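Local coordinates for protein hydrogenase maturation protease HycI (Thermococcus kodakarensis KOD1, PDB 5ZBY) that probably acts as the endopeptidase that trims the C-terminal extension of a [NiFe] hydrogenase large-subunit precursor during maturation of the enzyme, at residues R24-F29 with G80-F85; K38-T43 with R146-I151; I123-G128 with E138-R143. All coordinates share one frame; numbering follows the deposited sequence.

Interaction 1: residues R24-F29 with G80-F85; sequences RGDDAF and GEIGEF
The loop from strand 14-18 and the first residue of helix 29-40 meet the turn before edge strand 85-88 and that strand's first residue at two points, Asp26 with Ile82 and Phe29 with Phe85. At the first, the terminal methyl CD1 of Ile82 comes up to the carboxylate of Asp26, 3.5 Å from OD2, the two side chains crossing at about a right angle. Ile82 makes this reach because CG1 lies opposite its backbone N (chi1 171°) and the chain runs on extended. The carboxylate itself is held by others: OD2 accepts from the backbone N-H groups of Gly128 and Ser129, and OD1 pairs with the hydroxyl of Ser137. The methyl therefore packs against a buried acid whose oxygens are already satisfied.

At the second point, CZ of Phe29 lies 3.8 Å from CE1 of Phe85, arriving at the rim of the Phe85 ring near its plane. One face of that ring has Gly83 O over its centre, 4.2 Å above the plane. A type II beta turn from Glu81 to Glu84 shapes this side, closed by Glu84 N to Glu81 O at 3.0 Å, with Gly83 at its third position (phi 95°). Glu84 OE1 folds back to accept from Glu81 N at 2.9 Å. Across the way, Arg24 grips Asp27 OD2 side-on with NE and NH2, a bridge local to that loop, while its NH1 pairs with Glu53. Helix 138-156 is touched by all four contacting side chains, an arrangement of the layered alpha/beta fold of A31 hydrogenase maturation proteases, here gathering the loops after strands 14-18 and 119-125 and the turn before strand 85-88.

Interaction 2: residues K38-T43 with R146-I151; sequences KELVKT and RLAELI
Leu40 and Glu149 bring their CA atoms to 7.8 Å, the nearest backbone approach between the fraying C-terminal turn of helix 29-40 and the regular middle of helix 138-156. Leu40 is the side chain that bridges them. Its CG lies opposite its own carbonyl carbon (chi1 -67°), and the extended second torsion then carries CD1 out to the other helix. There the methyl sits 4.1 Å from Ala148 O and 4.4 Å from Ala148 CB, with the backbone N of Glu149 also at 4.4 Å from CD1. One branch thus rests on a peptide group and a small side chain, a loose apolar contact without polar pairing. The small methyl of Ala148 lets the Leu40 branch lie close to the helix backbone, and the same residue is touched by Arg36 and Leu37 from helix 29-40.

The seam continues past the contact. Leu40 and Val41 both reach Ala152, Val41 also meets Leu155, and Ile151 packs on Leu37. Helix 138-156 is regular here, with Leu150 N to Arg146 O and Ile151 N to Leu147 O both at 2.9 Å.

Polar side chains occupy the outer surface. Glu149 points its CB away from segment 38-43, and its OE2 lies close to OE2 of Glu145, a like-charge pair that would probably favour protonation of one of them. On the same helix, Leu150 CD2 covers a face of the Arg146 guanidinium, 3.8 Å above its plane. Glu39 OE1 is bridged to Arg36, while Lys38 NZ reaches Ile48 O on strand 46-50. Two helices packed side by side on one face of a central sheet, joined by aliphatic and alanine residues, are a regular feature of layered alpha/beta folds.

Interaction 3: residues I123-G128 with E138-R143; sequences IGCQPG and ELIKER
Cys125 at the end of strand 119-125 drives its sulfur between Ile140 and Arg143 of helix 138-156, and this is the tight part of the contact. SG is 3.9 Å from Ile140 CD1 and 4.0 Å from Arg143 CB; placed opposite the backbone N (chi1 -176°), it is directed at the helix. Ile140 CD1 also touches Gln126 O, at 3.8 Å, so a single methyl packs against both the thiol and a carbonyl oxygen. That oxygen is the acceptor for Gly83 N. Phe29 touches both Cys125 and Ile140, and Phe85 touches Cys125 and Arg143.

Strand 119-125 and helix 138-156 form a beta-alpha unit, the helix lying over the sheet after the loop of residues 126-137. Gln126, just past the strand, turns its amide away from the helix: OE1 accepts from Phe78 N and Gly80 N, while NE2 pairs with His77 ND1 and donates in plane to a lone pair of Pro127 O at 3.1 Å.

Toward solvent, packing gives way to ion pairs along the helix. Arg143 leaves the sulfur after CB, bends at its second and third torsions, and grips Glu142 side-on: NH2 meets the syn lone pair of OE2 at 2.8 Å, in the guanidinium plane and nearly straight (168°), whereas NE to OE1, 3.1 Å, is bent (139°) and tilted from that plane. Lys141 NZ meets Glu138 OE2 from above the carboxylate plane at 3.0 Å and has Glu135 as a second partner.

Overall arrangement
Interactions 1 and 3 practically coincide, their centres about 3 Å apart; interaction 2 lies farther along the helical layer, about 19 Å from the centre of interaction 1 and 16 Å from that of interaction 3. Helix 138-156 supplies segments 138-143 and 146-151, so it runs through both regions, and Leu147 touches Phe29, Phe85 and Ile123. Along the chain, interaction 1 closes before interaction 3 opens, the segments of interactions 1 and 2 alternate, and both segments of interaction 3 fall between the two of interaction 2. Backbone and carboxylate hydrogen bonds tie interactions 1 and 3 together. The last helix thereby joins the strand-end loops to helix 29-40.

Interaction 1: residues R24-F29 with G80-F85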
loop_
_atom_site.group_PDB
_atom_site.type_symbol
_atom_site.label_atom_id
_atom_site.label_comp_id
_atom_site.label_asym_id
_atom_site.label_seq_id
_atom_site.Cartn_x
_atom_site.Cartn_y
_atom_site.Cartn_z
ATOM N N ARG A 24 16.056 -1.186 3.033
ATOM C CA ARG A 24 15.799 -1.734 4.355
ATOM C C ARG A 24 15.239 -3.156 4.320
ATOM O O ARG A 24 14.258 -3.450 4.971
ATOM C CB ARG A 24 14.926 -0.818 5.203
ATOM C CG ARG A 24 15.274 -0.884 6.677
ATOM C CD ARG A 24 14.724 0.295 7.452
ATOM N NE ARG A 24 13.269 0.316 7.436
ATOM C CZ ARG A 24 12.545 1.428 7.456
ATOM N NH1 ARG A 24 13.146 2.606 7.490
ATOM N NH2 ARG A 24 11.224 1.358 7.437
ATOM N N GLY A 25 15.848 -4.001 3.499
ATOM C CA GLY A 25 15.471 -5.395 3.390
ATOM C C GLY A 25 14.036 -5.579 2.948
ATOM O O GLY A 25 13.601 -4.947 2.012
ATOM N N ASP A 26 13.301 -6.443 3.629
ATOM C CA ASP A 26 11.916 -6.724 3.210
ATOM C C ASP A 26 11.015 -5.498 3.320
ATOM O O ASP A 26 9.888 -5.527 2.797
ATOM C CB ASP A 26 11.340 -7.858 4.045
ATOM C CG ASP A 26 11.986 -9.207 3.722
ATOM O OD1 ASP A 26 12.514 -9.376 2.609
ATOM O OD2 ASP A 26 11.835 -10.125 4.547
ATOM N N ASP A 27 11.447 -4.443 4.014
ATOM C CA ASP A 27 10.677 -3.167 4.025
ATOM C C ASP A 27 10.643 -2.496 2.663
ATOM O O ASP A 27 9.904 -1.507 2.482
ATOM C CB ASP A 27 11.266 -2.196 5.061
ATOM C CG ASP A 27 10.611 -2.322 6.413
ATOM O OD1 ASP A 27 9.627 -3.081 6.524
ATOM O OD2 ASP A 27 11.064 -1.649 7.372
ATOM N N ALA A 28 11.358 -3.050 1.688
ATOM C CA ALA A 28 11.231 -2.543 0.311
ATOM C C ALA A 28 9.872 -2.896 -0.286
ATOM O O ALA A 28 9.503 -2.372 -1.321
ATOM C CB ALA A 28 12.308 -3.103 -0.571
ATOM N N PHE A 29 9.165 -3.846 0.324
ATOM C CA PHE A 29 7.955 -4.410 -0.320
ATOM C C PHE A 29 7.040 -3.389 -1.034
ATOM O O PHE A 29 6.769 -3.543 -2.224
ATOM C CB PHE A 29 7.120 -5.160 0.710
ATOM C CG PHE A 29 5.851 -5.714 0.146
ATOM C CD1 PHE A 29 5.872 -6.830 -0.654
ATOM C CD2 PHE A 29 4.648 -5.112 0.444
ATOM C CE1 PHE A 29 4.684 -7.336 -1.208
ATOM C CE2 PHE A 29 3.461 -5.615 -0.091
ATOM C CZ PHE A 29 3.497 -6.746 -0.918
ATOM N N GLY A 80 2.233 -12.952 10.978
ATOM C CA GLY A 80 2.031 -13.976 9.971
ATOM C C GLY A 80 3.302 -14.735 9.620
ATOM O O GLY A 80 4.394 -14.459 10.149
ATOM N N GLU A 81 3.179 -15.685 8.699
ATOM C CA GLU A 81 4.363 -16.215 8.052
ATOM C C GLU A 81 4.918 -15.186 7.097
ATOM O O GLU A 81 4.156 -14.413 6.511
ATOM C CB GLU A 81 4.053 -17.505 7.306
ATOM C CG GLU A 81 2.879 -18.252 7.903
ATOM C CD GLU A 81 2.972 -19.759 7.719
ATOM O OE1 GLU A 81 3.484 -20.213 6.663
ATOM O OE2 GLU A 81 2.537 -20.486 8.642
ATOM N N ILE A 82 6.229 -15.154 6.930
ATOM C CA ILE A 82 6.791 -14.208 5.950
ATOM C C ILE A 82 6.119 -14.327 4.602
ATOM O O ILE A 82 5.906 -15.419 4.095
ATOM C CB ILE A 82 8.315 -14.370 5.720
ATOM C CG1 ILE A 82 8.723 -13.495 4.532
ATOM C CG2 ILE A 82 8.637 -15.812 5.406
ATOM C CD1 ILE A 82 10.140 -13.198 4.380
ATOM N N GLY A 83 5.717 -13.198 4.018
ATOM C CA GLY A 83 5.172 -13.269 2.680
ATOM C C GLY A 83 3.667 -13.364 2.672
ATOM O O GLY A 83 3.026 -13.242 1.614
ATOM N N GLU A 84 3.088 -13.597 3.836
ATOM C CA GLU A 84 1.642 -13.710 3.934
ATOM C C GLU A 84 1.050 -12.314 3.754
ATOM O O GLU A 84 1.614 -11.330 4.234
ATOM C CB GLU A 84 1.257 -14.277 5.283
ATOM C CG GLU A 84 -0.213 -14.462 5.527
ATOM C CD GLU A 84 -0.483 -15.175 6.864
ATOM O OE1 GLU A 84 0.478 -15.662 7.542
ATOM O OE2 GLU A 84 -1.667 -15.216 7.267
ATOM N N PHE A 85 -0.107 -12.241 3.107
ATOM C CA PHE A 85 -0.785 -10.958 2.919
ATOM C C PHE A 85 -1.858 -10.680 3.967
ATOM O O PHE A 85 -2.478 -11.609 4.530
ATOM C CB PHE A 85 -1.427 -10.934 1.536
ATOM C CG PHE A 85 -0.472 -10.943 0.416
ATOM C CD1 PHE A 85 0.551 -10.001 0.341
ATOM C CD2 PHE A 85 -0.641 -11.824 -0.645
ATOM C CE1 PHE A 85 1.431 -9.985 -0.734
ATOM C CE2 PHE A 85 0.220 -11.813 -1.733
ATOM C CZ PHE A 85 1.270 -10.870 -1.794
#

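Interaction 2: residues K38-T43 with R146-I151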
loop_
_atom_site.group_PDB
_atom_site.type_symbol
_atom_site.label_atom_id
_atom_site.label_comp_id
_atom_site.label_asym_id
_atom_site.label_seq_id
_atom_site.Cartn_x
_atom_site.Cartn_y
_atom_site.Cartn_z
ATOM N N LYS A 38 3.871 0.816 -11.886
ATOM C CA LYS A 38 4.047 1.916 -12.855
ATOM C C LYS A 38 4.361 1.367 -14.251
ATOM O O LYS A 38 4.086 2.020 -15.272
ATOM C CB LYS A 38 5.143 2.867 -12.379
ATOM C CG LYS A 38 4.703 3.837 -11.275
ATOM C CD LYS A 38 5.903 4.640 -10.777
ATOM C CE LYS A 38 5.617 5.450 -9.523
ATOM N NZ LYS A 38 4.934 6.728 -9.743
ATOM N N GLU A 39 4.899 0.155 -14.297
ATOM C CA GLU A 39 5.283 -0.476 -15.557
ATOM C C GLU A 39 4.107 -1.204 -16.162
ATOM O O GLU A 39 4.080 -1.454 -17.365
ATOM C CB GLU A 39 6.444 -1.455 -15.350
ATOM C CG GLU A 39 7.703 -0.808 -14.809
ATOM C CD GLU A 39 8.819 -1.786 -14.525
ATOM O OE1 GLU A 39 8.577 -3.017 -14.493
ATOM O OE2 GLU A 39 9.954 -1.309 -14.328
ATOM N N LEU A 40 3.124 -1.527 -15.330
ATOM C CA LEU A 40 2.047 -2.424 -15.746
ATOM C C LEU A 40 0.705 -1.728 -15.962
ATOM O O LEU A 40 -0.186 -2.273 -16.611
ATOM C CB LEU A 40 1.871 -3.535 -14.707
ATOM C CG LEU A 40 2.985 -4.558 -14.530
ATOM C CD1 LEU A 40 2.585 -5.603 -13.486
ATOM C CD2 LEU A 40 3.285 -5.228 -15.858
ATOM N N VAL A 41 0.547 -0.525 -15.434
ATOM C CA VAL A 41 -0.775 0.091 -15.403
ATOM C C VAL A 41 -0.741 1.425 -16.109
ATOM O O VAL A 41 -0.089 2.356 -15.634
ATOM C CB VAL A 41 -1.267 0.296 -13.947
ATOM C CG1 VAL A 41 -2.580 1.082 -13.898
ATOM C CG2 VAL A 41 -1.403 -1.040 -13.243
ATOM N N LYS A 42 -1.385 1.497 -17.244
ATOM C CA LYS A 42 -1.574 2.772 -17.832
ATOM C C LYS A 42 -3.027 2.944 -18.158
ATOM O O LYS A 42 -3.566 2.290 -19.001
ATOM C CB LYS A 42 -0.676 2.917 -19.036
ATOM C CG LYS A 42 0.785 2.754 -18.659
ATOM C CD LYS A 42 1.194 3.763 -17.611
ATOM C CE LYS A 42 1.366 5.157 -18.167
ATOM N NZ LYS A 42 1.904 6.122 -17.173
ATOM N N THR A 43 -3.623 3.822 -17.397
ATOM C CA THR A 43 -5.000 4.271 -17.496
ATOM C C THR A 43 -5.085 5.610 -16.807
ATOM O O THR A 43 -4.391 5.891 -15.833
ATOM C CB THR A 43 -5.978 3.283 -16.853
ATOM O OG1 THR A 43 -7.326 3.665 -17.161
ATOM C CG2 THR A 43 -5.782 3.262 -15.331
ATOM N N ARG A 146 4.033 -10.574 -7.511
ATOM C CA ARG A 146 2.721 -11.216 -7.513
ATOM C C ARG A 146 1.573 -10.249 -7.199
ATOM O O ARG A 146 0.567 -10.188 -7.940
ATOM C CB ARG A 146 2.743 -12.385 -6.521
ATOM C CG ARG A 146 1.433 -13.109 -6.393
ATOM C CD ARG A 146 0.999 -13.648 -7.736
ATOM N NE ARG A 146 -0.149 -14.529 -7.605
ATOM C CZ ARG A 146 -0.792 -15.059 -8.633
ATOM N NH1 ARG A 146 -0.400 -14.788 -9.876
ATOM N NH2 ARG A 146 -1.831 -15.858 -8.416
ATOM N N LEU A 147 1.725 -9.428 -6.158
ATOM C CA LEU A 147 0.670 -8.450 -5.842
ATOM C C LEU A 147 0.518 -7.417 -6.950
ATOM O O LEU A 147 -0.602 -6.983 -7.267
ATOM C CB LEU A 147 0.953 -7.739 -4.501
ATOM C CG LEU A 147 -0.128 -6.716 -4.119
ATOM C CD1 LEU A 147 -1.510 -7.341 -3.903
ATOM C CD2 LEU A 147 0.358 -6.009 -2.854
ATOM N N ALA A 148 1.638 -6.969 -7.521
ATOM C CA ALA A 148 1.513 -5.981 -8.620
ATOM C C ALA A 148 0.783 -6.604 -9.787
ATOM O O ALA A 148 -0.034 -5.929 -10.413
ATOM C CB ALA A 148 2.875 -5.463 -9.058
ATOM N N GLU A 149 1.071 -7.864 -10.092
ATOM C CA GLU A 149 0.341 -8.554 -11.167
ATOM C C GLU A 149 -1.149 -8.718 -10.872
ATOM O O GLU A 149 -1.999 -8.517 -11.769
ATOM C CB GLU A 149 0.956 -9.924 -11.448
ATOM C CG GLU A 149 2.337 -9.876 -12.071
ATOM C CD GLU A 149 2.867 -11.261 -12.417
ATOM O OE1 GLU A 149 2.112 -12.247 -12.258
ATOM O OE2 GLU A 149 4.037 -11.361 -12.857
ATOM N N LEU A 150 -1.488 -9.068 -9.641
ATOM C CA LEU A 150 -2.892 -9.261 -9.289
ATOM C C LEU A 150 -3.625 -7.936 -9.425
ATOM O O LEU A 150 -4.742 -7.855 -9.988
ATOM C CB LEU A 150 -3.027 -9.831 -7.878
ATOM C CG LEU A 150 -2.458 -11.249 -7.745
ATOM C CD1 LEU A 150 -2.206 -11.610 -6.301
ATOM C CD2 LEU A 150 -3.425 -12.241 -8.387
ATOM N N ILE A 151 -2.991 -6.876 -8.933
ATOM C CA ILE A 151 -3.638 -5.560 -9.014
ATOM C C ILE A 151 -3.725 -5.113 -10.455
ATOM O O ILE A 151 -4.782 -4.584 -10.877
ATOM C CB ILE A 151 -2.904 -4.497 -8.162
ATOM C CG1 ILE A 151 -3.110 -4.834 -6.681
ATOM C CG2 ILE A 151 -3.426 -3.076 -8.511
ATOM C CD1 ILE A 151 -2.274 -3.991 -5.741
#

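Interaction 3: residues I123-G128 with E138-R143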
loop_
_atom_site.group_PDB
_atom_site.type_symbol
_atom_site.label_atom_id
_atom_site.label_comp_id
_atom_site.label_asym_id
_atom_site.label_seq_id
_atom_site.Cartn_x
_atom_site.Cartn_y
_atom_site.Cartn_z
ATOM N N ILE A 123 -3.061 -2.881 2.122
ATOM C CA ILE A 123 -2.625 -4.240 1.834
ATOM C C ILE A 123 -1.213 -4.412 2.415
ATOM O O ILE A 123 -0.288 -3.722 1.980
ATOM C CB ILE A 123 -2.618 -4.571 0.320
ATOM C CG1 ILE A 123 -4.001 -4.325 -0.278
ATOM C CG2 ILE A 123 -2.153 -6.064 0.107
ATOM C CD1 ILE A 123 -3.969 -4.335 -1.823
ATOM N N GLY A 124 -1.048 -5.333 3.364
ATOM C CA GLY A 124 0.252 -5.555 3.973
ATOM C C GLY A 124 0.847 -6.890 3.574
ATOM O O GLY A 124 0.129 -7.811 3.203
ATOM N N CYS A 125 2.168 -6.995 3.661
ATOM C CA CYS A 125 2.832 -8.278 3.458
ATOM C C CYS A 125 3.785 -8.470 4.624
ATOM O O CYS A 125 4.478 -7.539 4.981
ATOM C CB CYS A 125 3.590 -8.275 2.126
ATOM S SG CYS A 125 4.342 -9.851 1.738
ATOM N N GLN A 126 3.778 -9.640 5.261
ATOM C CA GLN A 126 4.635 -9.879 6.447
ATOM C C GLN A 126 6.125 -9.963 6.073
ATOM O O GLN A 126 6.507 -10.800 5.281
ATOM C CB GLN A 126 4.179 -11.179 7.129
ATOM C CG GLN A 126 5.123 -11.657 8.224
ATOM C CD GLN A 126 4.955 -10.828 9.447
ATOM O OE1 GLN A 126 3.826 -10.660 9.953
ATOM N NE2 GLN A 126 6.055 -10.278 9.945
ATOM N N PRO A 127 6.961 -9.076 6.633
ATOM C CA PRO A 127 8.399 -9.146 6.334
ATOM C C PRO A 127 9.118 -10.120 7.239
ATOM O O PRO A 127 8.653 -10.410 8.328
ATOM C CB PRO A 127 8.893 -7.735 6.623
ATOM C CG PRO A 127 8.017 -7.272 7.760
ATOM C CD PRO A 127 6.631 -7.895 7.456
ATOM N N GLY A 128 10.287 -10.528 6.792
ATOM C CA GLY A 128 11.108 -11.476 7.553
ATOM C C GLY A 128 12.415 -10.900 8.006
ATOM O O GLY A 128 13.004 -11.391 8.957
ATOM N N GLU A 138 14.349 -12.749 -1.590
ATOM C CA GLU A 138 13.802 -13.283 -2.824
ATOM C C GLU A 138 12.308 -13.445 -2.693
ATOM O O GLU A 138 11.557 -13.109 -3.611
ATOM C CB GLU A 138 14.430 -14.639 -3.140
ATOM C CG GLU A 138 15.929 -14.567 -3.234
ATOM C CD GLU A 138 16.364 -13.669 -4.380
ATOM O OE1 GLU A 138 15.759 -13.778 -5.466
ATOM O OE2 GLU A 138 17.290 -12.849 -4.194
ATOM N N LEU A 139 11.884 -13.945 -1.544
ATOM C CA LEU A 139 10.467 -14.217 -1.297
ATOM C C LEU A 139 9.639 -12.922 -1.369
ATOM O O LEU A 139 8.643 -12.876 -2.049
ATOM C CB LEU A 139 10.275 -14.902 0.070
ATOM C CG LEU A 139 8.820 -15.116 0.507
ATOM C CD1 LEU A 139 8.031 -15.823 -0.547
ATOM C CD2 LEU A 139 8.869 -15.969 1.810
ATOM N N ILE A 140 10.080 -11.885 -0.697
ATOM C CA ILE A 140 9.389 -10.617 -0.729
ATOM C C ILE A 140 9.383 -10.016 -2.118
ATOM O O ILE A 140 8.437 -9.413 -2.485
ATOM C CB ILE A 140 9.939 -9.642 0.321
ATOM C CG1 ILE A 140 9.516 -10.049 1.720
ATOM C CG2 ILE A 140 9.551 -8.202 0.066
ATOM C CD1 ILE A 140 8.144 -10.583 1.857
ATOM N N LYS A 141 10.469 -10.146 -2.850
ATOM C CA LYS A 141 10.447 -9.668 -4.243
ATOM C C LYS A 141 9.402 -10.400 -5.037
ATOM O O LYS A 141 8.673 -9.781 -5.854
ATOM C CB LYS A 141 11.811 -9.832 -4.923
ATOM C CG LYS A 141 12.873 -8.928 -4.360
ATOM C CD LYS A 141 14.225 -9.179 -5.036
ATOM C CE LYS A 141 15.175 -9.932 -4.151
ATOM N NZ LYS A 141 16.523 -9.983 -4.783
ATOM N N GLU A 142 9.307 -11.705 -4.821
ATOM C CA GLU A 142 8.338 -12.498 -5.573
ATOM C C GLU A 142 6.906 -12.102 -5.171
ATOM O O GLU A 142 6.002 -12.053 -6.019
ATOM C CB GLU A 142 8.608 -14.000 -5.374
ATOM C CG GLU A 142 7.622 -14.906 -6.100
ATOM C CD GLU A 142 6.410 -15.252 -5.258
ATOM O OE1 GLU A 142 6.573 -15.394 -4.021
ATOM O OE2 GLU A 142 5.296 -15.379 -5.832
ATOM N N ARG A 143 6.700 -11.819 -3.886
ATOM C CA ARG A 143 5.386 -11.459 -3.370
ATOM C C ARG A 143 5.000 -10.078 -3.922
ATOM O O ARG A 143 3.839 -9.835 -4.250
ATOM C CB ARG A 143 5.366 -11.467 -1.821
ATOM C CG ARG A 143 5.448 -12.888 -1.175
ATOM C CD ARG A 143 4.137 -13.675 -1.332
ATOM N NE ARG A 143 4.047 -14.263 -2.658
ATOM C CZ ARG A 143 2.987 -14.923 -3.110
ATOM N NH1 ARG A 143 1.929 -15.079 -2.327
ATOM N NH2 ARG A 143 2.981 -15.413 -4.348
#